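Local coordinates for protein response regulator aspartate phosphatase I (Bacillus subtilis subsp. subtilis, PDB 4I1A) that dephosphorylates the sporulation phosphotransferase Spo0F and, by inactivating the repressor ImmR, activates gene expression, excision and transfer of the mobile element ICEBs1, at residues 298-303 and 331-336; 205-210 and 227-232; 121-126 and 151-156. All coordinates share one frame; numbering follows the deposited sequence.

Interaction 1 of 3, residues 298-303 and 331-336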
loop_
_atom_site.group_PDB
_atom_site.type_symbol
_atom_site.label_atom_id
_atom_site.label_comp_id
_atom_site.label_asym_id
_atom_site.label_seq_id
_atom_site.Cartn_x
_atom_site.Cartn_y
_atom_site.Cartn_z
ATOM N N ASP A 298 -14.679 1.173 -9.080
ATOM C CA ASP A 298 -13.277 0.931 -8.828
ATOM C C ASP A 298 -12.723 0.080 -9.966
ATOM O O ASP A 298 -12.582 -1.135 -9.836
ATOM C CB ASP A 298 -13.105 0.230 -7.481
ATOM C CG ASP A 298 -11.742 0.474 -6.872
ATOM O OD1 ASP A 298 -10.740 0.484 -7.632
ATOM O OD2 ASP A 298 -11.680 0.668 -5.636
ATOM N N LYS A 299 -12.406 0.731 -11.080
ATOM C CA LYS A 299 -11.959 0.037 -12.283
ATOM C C LYS A 299 -10.654 -0.721 -12.049
ATOM O O LYS A 299 -10.409 -1.760 -12.668
ATOM C CB LYS A 299 -11.817 1.032 -13.430
ATOM C CG LYS A 299 -12.516 2.352 -13.154
ATOM C CD LYS A 299 -11.585 3.549 -13.319
ATOM C CE LYS A 299 -11.690 4.158 -14.714
ATOM N NZ LYS A 299 -10.727 5.283 -14.916
ATOM N N GLU A 300 -9.832 -0.225 -11.129
ATOM C CA GLU A 300 -8.569 -0.894 -10.818
ATOM C C GLU A 300 -8.771 -2.264 -10.159
ATOM O O GLU A 300 -8.134 -3.242 -10.551
ATOM C CB GLU A 300 -7.671 -0.012 -9.942
ATOM C CG GLU A 300 -6.530 -0.757 -9.262
ATOM C CD GLU A 300 -5.990 -0.024 -8.040
ATOM O OE1 GLU A 300 -5.086 -0.566 -7.358
ATOM O OE2 GLU A 300 -6.470 1.099 -7.768
ATOM N N TYR A 301 -9.637 -2.343 -9.152
ATOM C CA TYR A 301 -9.817 -3.623 -8.481
ATOM C C TYR A 301 -10.703 -4.554 -9.304
ATOM O O TYR A 301 -10.590 -5.783 -9.227
ATOM C CB TYR A 301 -10.280 -3.448 -7.032
ATOM C CG TYR A 301 -9.085 -3.235 -6.139
ATOM C CD1 TYR A 301 -8.346 -4.313 -5.666
ATOM C CD2 TYR A 301 -8.643 -1.956 -5.836
ATOM C CE1 TYR A 301 -7.226 -4.123 -4.886
ATOM C CE2 TYR A 301 -7.527 -1.753 -5.063
ATOM C CZ TYR A 301 -6.823 -2.835 -4.586
ATOM O OH TYR A 301 -5.713 -2.617 -3.808
ATOM N N SER A 302 -11.548 -3.949 -10.131
ATOM C CA SER A 302 -12.342 -4.699 -11.094
ATOM C C SER A 302 -11.419 -5.487 -12.029
ATOM O O SER A 302 -11.621 -6.672 -12.257
ATOM C CB SER A 302 -13.253 -3.752 -11.872
ATOM O OG SER A 302 -13.946 -4.439 -12.892
ATOM N N ALA A 303 -10.381 -4.831 -12.538
ATOM C CA ALA A 303 -9.369 -5.511 -13.341
ATOM C C ALA A 303 -8.586 -6.528 -12.501
ATOM O O ALA A 303 -8.265 -7.633 -12.961
ATOM C CB ALA A 303 -8.428 -4.499 -13.988
ATOM N N ARG A 331 -3.476 2.217 -17.860
ATOM C CA ARG A 331 -3.637 3.227 -16.819
ATOM C C ARG A 331 -2.303 3.618 -16.187
ATOM O O ARG A 331 -2.278 4.325 -15.175
ATOM C CB ARG A 331 -4.601 2.733 -15.729
ATOM C CG ARG A 331 -6.078 2.634 -16.157
ATOM C CD ARG A 331 -6.561 3.896 -16.839
ATOM N NE ARG A 331 -8.024 3.996 -16.875
ATOM C CZ ARG A 331 -8.774 3.831 -17.964
ATOM N NH1 ARG A 331 -8.211 3.550 -19.131
ATOM N NH2 ARG A 331 -10.094 3.947 -17.884
ATOM N N LYS A 332 -1.205 3.149 -16.784
ATOM C CA LYS A 332 0.148 3.406 -16.281
ATOM C C LYS A 332 0.399 2.849 -14.880
ATOM O O LYS A 332 1.216 3.384 -14.136
ATOM C CB LYS A 332 0.475 4.901 -16.280
ATOM C CG LYS A 332 0.026 5.666 -17.508
ATOM C CD LYS A 332 0.413 4.976 -18.796
ATOM C CE LYS A 332 -0.036 5.818 -19.974
ATOM N NZ LYS A 332 0.159 5.119 -21.265
ATOM N N MET A 333 -0.304 1.784 -14.516
ATOM C CA MET A 333 -0.103 1.149 -13.213
ATOM C C MET A 333 0.915 -0.002 -13.306
ATOM O O MET A 333 0.605 -1.180 -13.107
ATOM C CB MET A 333 -1.449 0.691 -12.650
ATOM C CG MET A 333 -2.518 1.777 -12.758
ATOM S SD MET A 333 -4.114 1.293 -12.058
ATOM C CE MET A 333 -3.708 1.330 -10.311
ATOM N N PHE A 334 2.147 0.370 -13.621
ATOM C CA PHE A 334 3.200 -0.584 -13.927
ATOM C C PHE A 334 3.723 -1.369 -12.722
ATOM O O PHE A 334 4.148 -2.513 -12.868
ATOM C CB PHE A 334 4.319 0.123 -14.689
ATOM C CG PHE A 334 3.852 0.749 -15.971
ATOM C CD1 PHE A 334 3.275 -0.033 -16.962
ATOM C CD2 PHE A 334 3.971 2.118 -16.185
ATOM C CE1 PHE A 334 2.824 0.539 -18.157
ATOM C CE2 PHE A 334 3.526 2.695 -17.370
ATOM C CZ PHE A 334 2.945 1.900 -18.361
ATOM N N ALA A 335 3.668 -0.765 -11.538
ATOM C CA ALA A 335 4.009 -1.480 -10.306
ATOM C C ALA A 335 3.073 -2.676 -10.108
ATOM O O ALA A 335 3.531 -3.810 -9.917
ATOM C CB ALA A 335 3.979 -0.539 -9.087
ATOM N N ASP A 336 1.767 -2.420 -10.179
ATOM C CA ASP A 336 0.746 -3.479 -10.163
ATOM C C ASP A 336 0.968 -4.514 -11.246
ATOM O O ASP A 336 0.853 -5.698 -10.992
ATOM C CB ASP A 336 -0.643 -2.885 -10.297
ATOM C CG ASP A 336 -1.062 -2.133 -9.062
ATOM O OD1 ASP A 336 -0.429 -2.344 -8.012
ATOM O OD2 ASP A 336 -2.021 -1.347 -9.138
#
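Glu300 and Met333 cross at about a right angle where the first turn of helix 299-313 faces the start of helix 334-351, two helices of the tetratricopeptide-repeat (TPR) array. With CG anti to the backbone N (chi1 164°) and an extended chain beyond it, Glu300 reaches toward segment 331-336. Met333 bends at its last torsion and sets its methyl against the carboxylate, CE lying 3.5 Å from Glu300 CD. Beside it the carboxylates of Glu300 and Asp336 meet with planes 26° apart, OE1 of Glu300 being 3.6 Å from OD2 of Asp336. Lys304 forms salt bridges to both of these oxygens, which probably offsets their mutual repulsion. With an alanine here in place of Glu300, the Met333 methyl would probably lose the carboxylate it packs on, and Lys304 one of its two acidic mates. Met333 itself follows a Schellman motif, with Lys332 at positive phi, that ends helix 318-330. On the solvent-exposed flank, the bent Lys299 chain runs nearly perpendicular to that of Arg331 and brings its ammonium to the guanidinium edge, near the guanidinium plane. Both groups are donors, and NZ of Lys299 stops 3.3 Å from NH2 of Arg331.

Interaction 2 of 3, residues 205-210 and 227-232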
loop_
_atom_site.group_PDB
_atom_site.type_symbol
_atom_site.label_atom_id
_atom_site.label_comp_id
_atom_site.label_asym_id
_atom_site.label_seq_id
_atom_site.Cartn_x
_atom_site.Cartn_y
_atom_site.Cartn_z
ATOM N N GLU A 205 6.758 -5.661 11.967
ATOM C CA GLU A 205 7.046 -5.184 13.320
ATOM C C GLU A 205 6.491 -3.780 13.501
ATOM O O GLU A 205 5.900 -3.472 14.534
ATOM C CB GLU A 205 8.546 -5.204 13.629
ATOM C CG GLU A 205 9.190 -6.584 13.671
ATOM C CD GLU A 205 10.705 -6.526 13.462
ATOM O OE1 GLU A 205 11.311 -5.463 13.740
ATOM O OE2 GLU A 205 11.288 -7.535 13.004
ATOM N N GLN A 206 6.682 -2.927 12.495
ATOM C CA GLN A 206 6.142 -1.572 12.550
ATOM C C GLN A 206 4.622 -1.575 12.684
ATOM O O GLN A 206 4.070 -0.946 13.589
ATOM C CB GLN A 206 6.540 -0.771 11.316
ATOM C CG GLN A 206 7.975 -0.278 11.339
ATOM C CD GLN A 206 8.299 0.530 12.581
ATOM O OE1 GLN A 206 7.566 1.447 12.956
ATOM N NE2 GLN A 206 9.400 0.182 13.234
ATOM N N PHE A 207 3.954 -2.286 11.777
ATOM C CA PHE A 207 2.496 -2.348 11.763
ATOM C C PHE A 207 1.949 -2.954 13.054
ATOM O O PHE A 207 0.878 -2.559 13.512
ATOM C CB PHE A 207 1.983 -3.133 10.543
ATOM C CG PHE A 207 2.109 -2.388 9.229
ATOM C CD1 PHE A 207 1.614 -1.098 9.090
ATOM C CD2 PHE A 207 2.715 -2.985 8.131
ATOM C CE1 PHE A 207 1.723 -0.418 7.882
ATOM C CE2 PHE A 207 2.833 -2.306 6.919
ATOM C CZ PHE A 207 2.333 -1.025 6.794
ATOM N N LEU A 208 2.674 -3.905 13.642
ATOM C CA LEU A 208 2.249 -4.482 14.926
ATOM C C LEU A 208 2.254 -3.432 16.031
ATOM O O LEU A 208 1.382 -3.429 16.900
ATOM C CB LEU A 208 3.104 -5.689 15.328
ATOM C CG LEU A 208 2.799 -6.968 14.529
ATOM C CD1 LEU A 208 3.845 -8.041 14.797
ATOM C CD2 LEU A 208 1.399 -7.498 14.835
ATOM N N LYS A 209 3.231 -2.534 15.993
ATOM C CA LYS A 209 3.269 -1.446 16.957
ATOM C C LYS A 209 2.088 -0.525 16.708
ATOM O O LYS A 209 1.438 -0.070 17.639
ATOM C CB LYS A 209 4.588 -0.670 16.880
ATOM C CG LYS A 209 5.773 -1.415 17.478
ATOM C CD LYS A 209 6.930 -0.466 17.810
ATOM C CE LYS A 209 7.543 0.147 16.559
ATOM N NZ LYS A 209 8.403 1.331 16.871
ATOM N N SER A 210 1.803 -0.267 15.440
ATOM C CA SER A 210 0.698 0.608 15.079
ATOM C C SER A 210 -0.629 0.099 15.630
ATOM O O SER A 210 -1.433 0.878 16.140
ATOM C CB SER A 210 0.635 0.764 13.560
ATOM O OG SER A 210 1.851 1.316 13.079
ATOM N N HIS A 227 -4.607 -3.728 10.972
ATOM C CA HIS A 227 -4.988 -5.106 10.651
ATOM C C HIS A 227 -4.771 -5.426 9.177
ATOM O O HIS A 227 -4.156 -6.434 8.835
ATOM C CB HIS A 227 -6.449 -5.368 11.019
ATOM C CG HIS A 227 -6.672 -5.635 12.476
ATOM N ND1 HIS A 227 -5.852 -6.463 13.214
ATOM C CD2 HIS A 227 -7.622 -5.192 13.327
ATOM C CE1 HIS A 227 -6.286 -6.512 14.457
ATOM N NE2 HIS A 227 -7.365 -5.748 14.556
ATOM N N MET A 228 -5.272 -4.555 8.307
ATOM C CA MET A 228 -5.145 -4.751 6.869
ATOM C C MET A 228 -3.676 -4.861 6.458
ATOM O O MET A 228 -3.279 -5.783 5.742
ATOM C CB MET A 228 -5.829 -3.605 6.114
ATOM C CG MET A 228 -5.845 -3.765 4.585
ATOM S SD MET A 228 -6.404 -2.274 3.716
ATOM C CE MET A 228 -5.071 -1.137 4.052
ATOM N N ASN A 229 -2.867 -3.919 6.920
ATOM C CA ASN A 229 -1.462 -3.889 6.538
ATOM C C ASN A 229 -0.674 -5.054 7.134
ATOM O O ASN A 229 0.226 -5.596 6.491
ATOM C CB ASN A 229 -0.852 -2.556 6.926
ATOM C CG ASN A 229 -1.255 -1.453 5.989
ATOM O OD1 ASN A 229 -1.201 -1.621 4.772
ATOM N ND2 ASN A 229 -1.665 -0.314 6.544
ATOM N N ILE A 230 -1.034 -5.441 8.356
ATOM C CA ILE A 230 -0.496 -6.646 8.970
ATOM C C ILE A 230 -0.803 -7.865 8.113
ATOM O O ILE A 230 0.094 -8.652 7.808
ATOM C CB ILE A 230 -1.022 -6.837 10.409
ATOM C CG1 ILE A 230 -0.326 -5.840 11.348
ATOM C CG2 ILE A 230 -0.738 -8.235 10.897
ATOM C CD1 ILE A 230 -0.967 -5.743 12.722
ATOM N N GLY A 231 -2.068 -8.004 7.714
ATOM C CA GLY A 231 -2.491 -9.090 6.848
ATOM C C GLY A 231 -1.732 -9.094 5.530
ATOM O O GLY A 231 -1.364 -10.153 5.024
ATOM N N ILE A 232 -1.485 -7.910 4.975
ATOM C CA ILE A 232 -0.712 -7.807 3.735
ATOM C C ILE A 232 0.737 -8.299 3.893
ATOM O O ILE A 232 1.238 -9.027 3.038
ATOM C CB ILE A 232 -0.732 -6.368 3.169
ATOM C CG1 ILE A 232 -2.129 -6.042 2.642
ATOM C CG2 ILE A 232 0.340 -6.173 2.086
ATOM C CD1 ILE A 232 -2.238 -4.665 2.036
#
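Phe207 and Asn229 each turn CG anti to their own carbonyl carbon (chi1 -73° for Phe207), which brings the carboxamide over one face of the phenyl ring between helices 200-215 and 220-236. CB of Asn229 sits almost exactly over the middle of the ring, 3.4 Å from the Phe207 centroid, a CH-pi contact with the carbon close to the ring normal. Beyond it the amide is stacked on the same ring, its plane tilted by 17° and shifted toward one rim. ND2 of Asn229 is 3.6 Å from CE1 of Phe207, while OD1 stands farther off, so the ring meets carbon and amide nitrogen more closely than the amide oxygen. The two helices run antiparallel, their local axes 9.1 Å apart at an angle of 158°, as expected of neighbouring helices in a TPR superhelix. Segment 205-210 falls in the predicted third repeat and 227-232 in the predicted fourth, and the contact therefore joins successive repeats. Ile230 supplies the second, wholly aliphatic half. Its CG1 packs 3.6 Å from CB of Phe207, at the root of the ring, and its CD1 goes on to meet CD2 of Leu208 at 3.6 Å, the two branched chains standing nearly square to each other. The Phe207 side chain also touches Ala191 of helix 180-196, and Ile230 packs on Leu204 and Leu211 of helix 200-215 and on His246 of helix 240-257.

Interaction 3 of 3, residues 121-126 and 151-156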
loop_
_atom_site.group_PDB
_atom_site.type_symbol
_atom_site.label_atom_id
_atom_site.label_comp_id
_atom_site.label_asym_id
_atom_site.label_seq_id
_atom_site.Cartn_x
_atom_site.Cartn_y
_atom_site.Cartn_z
ATOM N N SER A 121 8.864 20.907 -7.228
ATOM C CA SER A 121 8.657 22.210 -6.603
ATOM C C SER A 121 8.451 22.049 -5.114
ATOM O O SER A 121 9.008 22.805 -4.318
ATOM C CB SER A 121 7.454 22.924 -7.216
ATOM O OG SER A 121 7.536 22.915 -8.630
ATOM N N ALA A 122 7.658 21.046 -4.750
ATOM C CA ALA A 122 7.333 20.778 -3.353
ATOM C C ALA A 122 8.593 20.524 -2.545
ATOM O O ALA A 122 8.828 21.173 -1.527
ATOM C CB ALA A 122 6.372 19.591 -3.240
ATOM N N ILE A 123 9.402 19.579 -3.004
ATOM C CA ILE A 123 10.623 19.241 -2.295
ATOM C C ILE A 123 11.602 20.415 -2.325
ATOM O O ILE A 123 12.335 20.647 -1.358
ATOM C CB ILE A 123 11.257 17.929 -2.829
ATOM C CG1 ILE A 123 12.436 17.515 -1.953
ATOM C CG2 ILE A 123 11.677 18.069 -4.272
ATOM C CD1 ILE A 123 12.090 17.500 -0.472
ATOM N N SER A 124 11.583 21.178 -3.416
ATOM C CA SER A 124 12.414 22.375 -3.523
ATOM C C SER A 124 12.047 23.382 -2.442
ATOM O O SER A 124 12.916 23.941 -1.779
ATOM C CB SER A 124 12.252 23.024 -4.898
ATOM O OG SER A 124 12.683 22.153 -5.932
ATOM N N ALA A 125 10.750 23.601 -2.271
ATOM C CA ALA A 125 10.249 24.554 -1.290
ATOM C C ALA A 125 10.514 24.065 0.131
ATOM O O ALA A 125 10.903 24.838 1.007
ATOM C CB ALA A 125 8.766 24.798 -1.508
ATOM N N TYR A 126 10.298 22.773 0.347
ATOM C CA TYR A 126 10.624 22.136 1.613
ATOM C C TYR A 126 12.109 22.291 1.958
ATOM O O TYR A 126 12.461 22.460 3.126
ATOM C CB TYR A 126 10.282 20.649 1.554
ATOM C CG TYR A 126 8.808 20.308 1.637
ATOM C CD1 TYR A 126 7.906 21.141 2.295
ATOM C CD2 TYR A 126 8.323 19.133 1.070
ATOM C CE1 TYR A 126 6.558 20.815 2.376
ATOM C CE2 TYR A 126 6.987 18.802 1.144
ATOM C CZ TYR A 126 6.106 19.641 1.796
ATOM O OH TYR A 126 4.773 19.300 1.865
ATOM N N TYR A 151 6.669 12.209 3.404
ATOM C CA TYR A 151 5.551 11.822 2.555
ATOM C C TYR A 151 5.786 12.106 1.066
ATOM O O TYR A 151 5.520 11.251 0.224
ATOM C CB TYR A 151 4.268 12.496 3.034
ATOM C CG TYR A 151 3.020 11.880 2.456
ATOM C CD1 TYR A 151 2.521 10.681 2.951
ATOM C CD2 TYR A 151 2.342 12.492 1.409
ATOM C CE1 TYR A 151 1.375 10.108 2.417
ATOM C CE2 TYR A 151 1.198 11.927 0.871
ATOM C CZ TYR A 151 0.717 10.736 1.377
ATOM O OH TYR A 151 -0.424 10.178 0.840
ATOM N N VAL A 152 6.270 13.298 0.728
ATOM C CA VAL A 152 6.559 13.574 -0.676
ATOM C C VAL A 152 7.664 12.626 -1.169
ATOM O O VAL A 152 7.588 12.088 -2.274
ATOM C CB VAL A 152 6.919 15.068 -0.932
ATOM C CG1 VAL A 152 7.887 15.565 0.093
ATOM C CG2 VAL A 152 7.493 15.260 -2.351
ATOM N N TYR A 153 8.669 12.406 -0.324
ATOM C CA TYR A 153 9.735 11.463 -0.617
ATOM C C TYR A 153 9.207 10.046 -0.825
ATOM O O TYR A 153 9.658 9.339 -1.732
ATOM C CB TYR A 153 10.797 11.501 0.482
ATOM C CG TYR A 153 11.823 12.583 0.255
ATOM C CD1 TYR A 153 12.365 12.792 -1.010
ATOM C CD2 TYR A 153 12.243 13.406 1.295
ATOM C CE1 TYR A 153 13.315 13.784 -1.233
ATOM C CE2 TYR A 153 13.192 14.407 1.083
ATOM C CZ TYR A 153 13.720 14.589 -0.183
ATOM O OH TYR A 153 14.656 15.577 -0.400
ATOM N N TYR A 154 8.245 9.646 0.004
ATOM C CA TYR A 154 7.583 8.354 -0.142
ATOM C C TYR A 154 6.817 8.264 -1.463
ATOM O O TYR A 154 6.704 7.190 -2.054
ATOM C CB TYR A 154 6.642 8.105 1.040
ATOM C CG TYR A 154 5.874 6.804 0.965
ATOM C CD1 TYR A 154 6.538 5.581 0.944
ATOM C CD2 TYR A 154 4.484 6.796 0.927
ATOM C CE1 TYR A 154 5.842 4.386 0.870
ATOM C CE2 TYR A 154 3.772 5.600 0.858
ATOM C CZ TYR A 154 4.457 4.399 0.830
ATOM O OH TYR A 154 3.765 3.207 0.765
ATOM N N TYR A 155 6.299 9.395 -1.928
ATOM C CA TYR A 155 5.557 9.422 -3.184
ATOM C C TYR A 155 6.511 9.195 -4.358
ATOM O O TYR A 155 6.165 8.524 -5.328
ATOM C CB TYR A 155 4.812 10.753 -3.333
ATOM C CG TYR A 155 3.704 10.774 -4.371
ATOM C CD1 TYR A 155 3.984 11.003 -5.716
ATOM C CD2 TYR A 155 2.374 10.588 -4.003
ATOM C CE1 TYR A 155 2.972 11.030 -6.668
ATOM C CE2 TYR A 155 1.357 10.617 -4.946
ATOM C CZ TYR A 155 1.661 10.838 -6.278
ATOM O OH TYR A 155 0.653 10.865 -7.220
ATOM N N MET A 156 7.715 9.745 -4.259
ATOM C CA MET A 156 8.697 9.611 -5.327
ATOM C C MET A 156 9.570 8.386 -5.130
ATOM O O MET A 156 10.580 8.220 -5.820
ATOM C CB MET A 156 9.569 10.855 -5.389
ATOM C CG MET A 156 8.771 12.108 -5.162
ATOM S SD MET A 156 9.787 13.568 -5.286
ATOM C CE MET A 156 10.260 13.471 -7.025
#
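Ile123 drives its delta methyl against the phenol end of Tyr153, and this is the tight part of the contact. CD1 of Ile123 lies 3.2 Å from OH of Tyr153 and 3.3 Å from CZ of the same ring, close for carbon-oxygen and carbon-carbon neighbours. CG1 of Ile123 follows at 3.3 Å from the Tyr153 OH, so the last two carbons of the isoleucine both lean on the hydroxyl end, with the methyl meeting the ring obliquely and the side chains roughly perpendicular. Ile123 holds CG1 opposite its backbone N (chi1 -173°), which extends that branch toward the tyrosine. The second close point is Tyr126 with Val152: the valine CG1, placed between its own backbone N and carbonyl carbon, comes in at the ring edge near the ring plane, 3.5 Å from CE2 of Tyr126. These two side chains lie alongside each other, pointing opposite ways. The helices involved, 119-129 and 139-155, are successive members of the all-helical TPR array, segment 151-156 falling in the predicted second repeat. Tyr126 is further packed by Phe107 and Met111 of helix 102-115, while Phe161 meets the Tyr153 ring edge-to-face. The fit is looser around Ala122, whose CB comes no nearer than 4.6 Å to segment 151-156, and at the end of helix 139-155, where the side chain of Met156, the first residue to leave helical geometry, stays 5.0 Å from segment 121-126. The solvent side begins with neighbours such as Ser124 and Tyr155, which are exposed and take no part in the contact.

Overall arrangement
The three contacts lie in series along a single all-helical chain, their centres 24 to 25 Å apart and none touching another. No helix is used twice: interaction 3 joins helices 119-129 and 139-155, interaction 2 joins 200-215 and 220-236, and interaction 1 the starts of 299-313 and 334-351. Interaction 3 is buried and lies farthest from the chain's centre, and interaction 2 is partly buried; both rely on aromatic and aliphatic side chains, although interaction 2 also stacks an amide. Interaction 1 is a surface contact, on the opposite side of the centre from interaction 2, and there charged groups dominate, with one methionine methyl as the apolar element.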